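Local coordinates for protein mannose recognizing lectin (PDB 4TKC) that binds mannose, probably serving as a carbohydrate-recognising lectin of the bulb-type family in the fungus Marasmius oreades, at residues Gly99-Tyr104 / Trp112-Ala117. Sequence-based numbering, arbitrary orientation.
Sequences GNLVVY and WHTNTA. With MAN (alpha-D-mannopyranose), chain D.
The amide of N100 meets the imidazole of H113 at the ring's edge, N100 ND2 lying 3.3 Å from H113 CD2, with the two planes 77° apart; over one face of the same ring sits O6 of mannose. W112 turns one indole face to the backbone N of T114, while its CE3 packs on V103 CG2 at 4.0 Å. A third ring, Y104, carries V102 CG1 over the centre of one face.

Strands 101-105 and 109-113 form the antiparallel hairpin that carries these groups on its two faces. V102 and H113 are a non-hydrogen-bonded pair on the sugar-binding face; V103 and W112, a hydrogen-bonded pair on the other face, are joined by V103 N to W112 O at 2.9 Å. Beyond the strands, threonine hydroxyls take over: T114 OG1, held between its own backbone N and carbonyl carbon (chi1 50°), accepts L101 N at 3.0 Å and donates to T116 OG1, which in turn donates to G99 O at 2.6 Å. Glycine suits position 99 because a CB there would collide with T116 O.

Asparagine suits position 100 because its amide offers both an acceptor and a donor. N100 OD1 accepts T116 N at 3.1 Å in a nearly straight bond (168°), approached from above the carbonyl plane, and N100 ND2 donates to mannose O2 at 3.0 Å. Y104 OH reaches mannose O4 at 2.7 Å, and D98 and Q96 complete the polar grip in this bulb-type lectin site. The bond to OD1 thus probably helps settle which end of the amide faces the sugar, presenting an N-H to O2.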
ATOM      1  N   GLY A  99       8.494  16.259 -13.003  1.00 16.97           N
ATOM      2  CA  GLY A  99       7.955  16.936 -11.844  1.00 17.56           C
ATOM      3  C   GLY A  99       6.450  16.805 -11.723  1.00 16.26           C
ATOM      4  O   GLY A  99       5.842  17.188 -10.712  1.00 16.90           O
ATOM      5  N   ASN A 100       5.847  16.371 -12.816  1.00 16.59           N
ATOM      6  CA  ASN A 100       4.407  16.248 -12.870  1.00 15.83           C
ATOM      7  C   ASN A 100       3.981  14.942 -12.176  1.00 15.96           C
ATOM      8  O   ASN A 100       4.656  13.912 -12.340  1.00 15.93           O
ATOM      9  CB  ASN A 100       3.911  16.223 -14.315  1.00 16.27           C
ATOM     10  CG  ASN A 100       2.642  17.020 -14.519  1.00 18.72           C
ATOM     11  OD1 ASN A 100       2.063  17.564 -13.573  1.00 18.40           O
ATOM     12  ND2 ASN A 100       2.203  17.101 -15.779  1.00 19.50           N
ATOM     13  N   LEU A 101       2.858  15.024 -11.474  1.00 15.38           N
ATOM     14  CA  LEU A 101       2.250  13.814 -10.831  1.00 15.35           C
ATOM     15  C   LEU A 101       0.939  13.666 -11.609  1.00 17.46           C
ATOM     16  O   LEU A 101       0.096  14.587 -11.640  1.00 15.96           O
ATOM     17  CB  LEU A 101       2.022  14.097  -9.371  1.00 16.75           C
ATOM     18  CG  LEU A 101       1.383  12.904  -8.609  1.00 17.45           C
ATOM     19  CD1 LEU A 101       2.383  11.783  -8.382  1.00 15.69           C
ATOM     20  CD2 LEU A 101       0.804  13.413  -7.299  1.00 17.95           C
ATOM     21  N   VAL A 102       0.746  12.485 -12.200  1.00 15.14           N
ATOM     22  CA  VAL A 102      -0.270  12.263 -13.185  1.00 13.94           C
ATOM     23  C   VAL A 102      -1.091  10.988 -12.889  1.00 13.89           C
ATOM     24  O   VAL A 102      -0.507   9.923 -12.654  1.00 15.30           O
ATOM     25  CB  VAL A 102       0.339  12.154 -14.618  1.00 16.10           C
ATOM     26  CG1 VAL A 102      -0.755  12.148 -15.673  1.00 14.69           C
ATOM     27  CG2 VAL A 102       1.329  13.282 -14.919  1.00 15.24           C
ATOM     28  N   VAL A 103      -2.424  11.115 -12.971  1.00 14.33           N
ATOM     29  CA  VAL A 103      -3.318   9.922 -13.031  1.00 14.74           C
ATOM     30  C   VAL A 103      -3.549   9.621 -14.501  1.00 15.71           C
ATOM     31  O   VAL A 103      -4.102  10.464 -15.246  1.00 17.37           O
ATOM     32  CB  VAL A 103      -4.676  10.124 -12.349  1.00 15.19           C
ATOM     33  CG1 VAL A 103      -5.520   8.868 -12.532  1.00 16.04           C
ATOM     34  CG2 VAL A 103      -4.511  10.445 -10.858  1.00 15.07           C
ATOM     35  N   TYR A 104      -3.016   8.501 -14.942  1.00 15.09           N
ATOM     36  CA  TYR A 104      -3.202   7.973 -16.270  1.00 16.18           C
ATOM     37  C   TYR A 104      -4.295   6.908 -16.303  1.00 14.87           C
ATOM     38  O   TYR A 104      -4.312   5.982 -15.453  1.00 16.41           O
ATOM     39  CB  TYR A 104      -1.909   7.345 -16.788  1.00 15.89           C
ATOM     40  CG  TYR A 104      -0.838   8.340 -17.213  1.00 16.12           C
ATOM     41  CD1 TYR A 104      -0.954   9.089 -18.400  1.00 16.21           C
ATOM     42  CD2 TYR A 104       0.254   8.573 -16.413  1.00 14.93           C
ATOM     43  CE1 TYR A 104       0.016   9.995 -18.754  1.00 16.72           C
ATOM     44  CE2 TYR A 104       1.249   9.450 -16.798  1.00 14.98           C
ATOM     45  CZ  TYR A 104       1.104  10.180 -17.955  1.00 17.61           C
ATOM     46  OH  TYR A 104       2.061  11.110 -18.338  1.00 16.70           O
ATOM     47  N   TRP A 112      -5.793  13.491 -14.951  1.00 16.78           N
ATOM     48  CA  TRP A 112      -5.574  14.424 -13.863  1.00 17.17           C
ATOM     49  C   TRP A 112      -4.062  14.619 -13.702  1.00 15.93           C
ATOM     50  O   TRP A 112      -3.248  13.720 -13.964  1.00 17.89           O
ATOM     51  CB  TRP A 112      -6.187  13.920 -12.550  1.00 19.84           C
ATOM     52  CG  TRP A 112      -6.026  14.845 -11.381  1.00 18.14           C
ATOM     53  CD1 TRP A 112      -6.941  15.737 -10.924  1.00 20.78           C
ATOM     54  CD2 TRP A 112      -4.901  14.934 -10.480  1.00 18.07           C
ATOM     55  NE1 TRP A 112      -6.447  16.413  -9.844  1.00 21.05           N
ATOM     56  CE2 TRP A 112      -5.206  15.925  -9.536  1.00 18.10           C
ATOM     57  CE3 TRP A 112      -3.645  14.323 -10.426  1.00 16.61           C
ATOM     58  CZ2 TRP A 112      -4.318  16.284  -8.517  1.00 19.30           C
ATOM     59  CZ3 TRP A 112      -2.781  14.679  -9.439  1.00 18.73           C
ATOM     60  CH2 TRP A 112      -3.128  15.632  -8.473  1.00 19.43           C
ATOM     61  N   HIS A 113      -3.675  15.838 -13.369  1.00 16.85           N
ATOM     62  CA  HIS A 113      -2.287  16.095 -13.085  1.00 16.31           C
ATOM     63  C   HIS A 113      -2.130  17.268 -12.132  1.00 16.40           C
ATOM     64  O   HIS A 113      -3.027  18.146 -11.999  1.00 22.01           O
ATOM     65  CB  HIS A 113      -1.479  16.238 -14.386  1.00 22.63           C
ATOM     66  CG  HIS A 113      -1.666  17.538 -15.106  1.00 31.87           C
ATOM     67  ND1 HIS A 113      -2.904  18.015 -15.489  1.00 60.52           N
ATOM     68  CD2 HIS A 113      -0.762  18.440 -15.558  1.00 34.61           C
ATOM     69  CE1 HIS A 113      -2.749  19.168 -16.126  1.00 62.65           C
ATOM     70  NE2 HIS A 113      -1.465  19.471 -16.132  1.00 71.60           N
ATOM     71  N   THR A 114      -0.959  17.320 -11.518  1.00 16.62           N
ATOM     72  CA  THR A 114      -0.628  18.427 -10.643  1.00 18.68           C
ATOM     73  C   THR A 114      -0.306  19.716 -11.420  1.00 18.08           C
ATOM     74  O   THR A 114      -0.236  20.785 -10.816  1.00 20.42           O
ATOM     75  CB  THR A 114       0.540  18.076  -9.663  1.00 19.16           C
ATOM     76  OG1 THR A 114       1.634  17.522 -10.373  1.00 16.70           O
ATOM     77  CG2 THR A 114       0.062  17.107  -8.557  1.00 17.72           C
ATOM     78  N   ASN A 115       0.065  19.575 -12.693  1.00 17.56           N
ATOM     79  CA  ASN A 115       0.532  20.703 -13.511  1.00 18.29           C
ATOM     80  C   ASN A 115       1.779  21.262 -12.853  1.00 19.13           C
ATOM     81  O   ASN A 115       1.929  22.491 -12.794  1.00 20.36           O
ATOM     82  CB  ASN A 115      -0.531  21.814 -13.703  1.00 20.77           C
ATOM     83  CG  ASN A 115      -0.057  22.909 -14.669  1.00 27.33           C
ATOM     84  OD1 ASN A 115       0.582  22.573 -15.665  1.00 29.54           O
ATOM     85  ND2 ASN A 115      -0.305  24.224 -14.363  1.00 32.72           N
ATOM     86  N   THR A 116       2.786  20.415 -12.694  1.00 18.09           N
ATOM     87  CA  THR A 116       4.037  20.777 -12.048  1.00 19.03           C
ATOM     88  C   THR A 116       5.206  20.133 -12.808  1.00 18.65           C
ATOM     89  O   THR A 116       6.241  19.769 -12.196  1.00 19.22           O
ATOM     90  CB  THR A 116       4.062  20.365 -10.555  1.00 19.37           C
ATOM     91  OG1 THR A 116       3.896  18.945 -10.447  1.00 18.64           O
ATOM     92  CG2 THR A 116       2.962  21.044  -9.745  1.00 18.99           C
ATOM     93  N   ALA A 117       5.081  20.120 -14.151  1.00 18.86           N
ATOM     94  CA  ALA A 117       6.149  19.646 -15.058  1.00 19.00           C
ATOM     95  C   ALA A 117       7.216  20.753 -15.241  1.00 21.36           C
ATOM     96  O   ALA A 117       7.338  21.403 -16.303  1.00 29.39           O
ATOM     97  CB  ALA A 117       5.578  19.190 -16.399  1.00 23.35           C
TER
HETATM   98  C1  MAN D 203       2.955  17.067 -19.461  1.00 18.99           C
HETATM   99  C2  MAN D 203       3.838  15.874 -19.115  1.00 20.18           C
HETATM  100  C3  MAN D 203       3.122  14.598 -19.551  1.00 18.07           C
HETATM  101  C4  MAN D 203       1.731  14.522 -18.900  1.00 17.41           C
HETATM  102  C5  MAN D 203       0.928  15.779 -19.253  1.00 18.32           C
HETATM  103  C6  MAN D 203      -0.380  15.820 -18.503  1.00 18.97           C
HETATM  104  O1  MAN D 203       2.852  17.211 -20.863  1.00 22.40           O
HETATM  105  O2  MAN D 203       4.091  15.911 -17.738  1.00 16.87           O
HETATM  106  O3  MAN D 203       3.902  13.497 -19.141  1.00 17.98           O
HETATM  107  O4  MAN D 203       1.066  13.354 -19.351  1.00 17.45           O
HETATM  108  O5  MAN D 203       1.662  16.960 -18.929  1.00 18.61           O
HETATM  109  O6  MAN D 203      -1.175  16.884 -18.981  1.00 24.91           O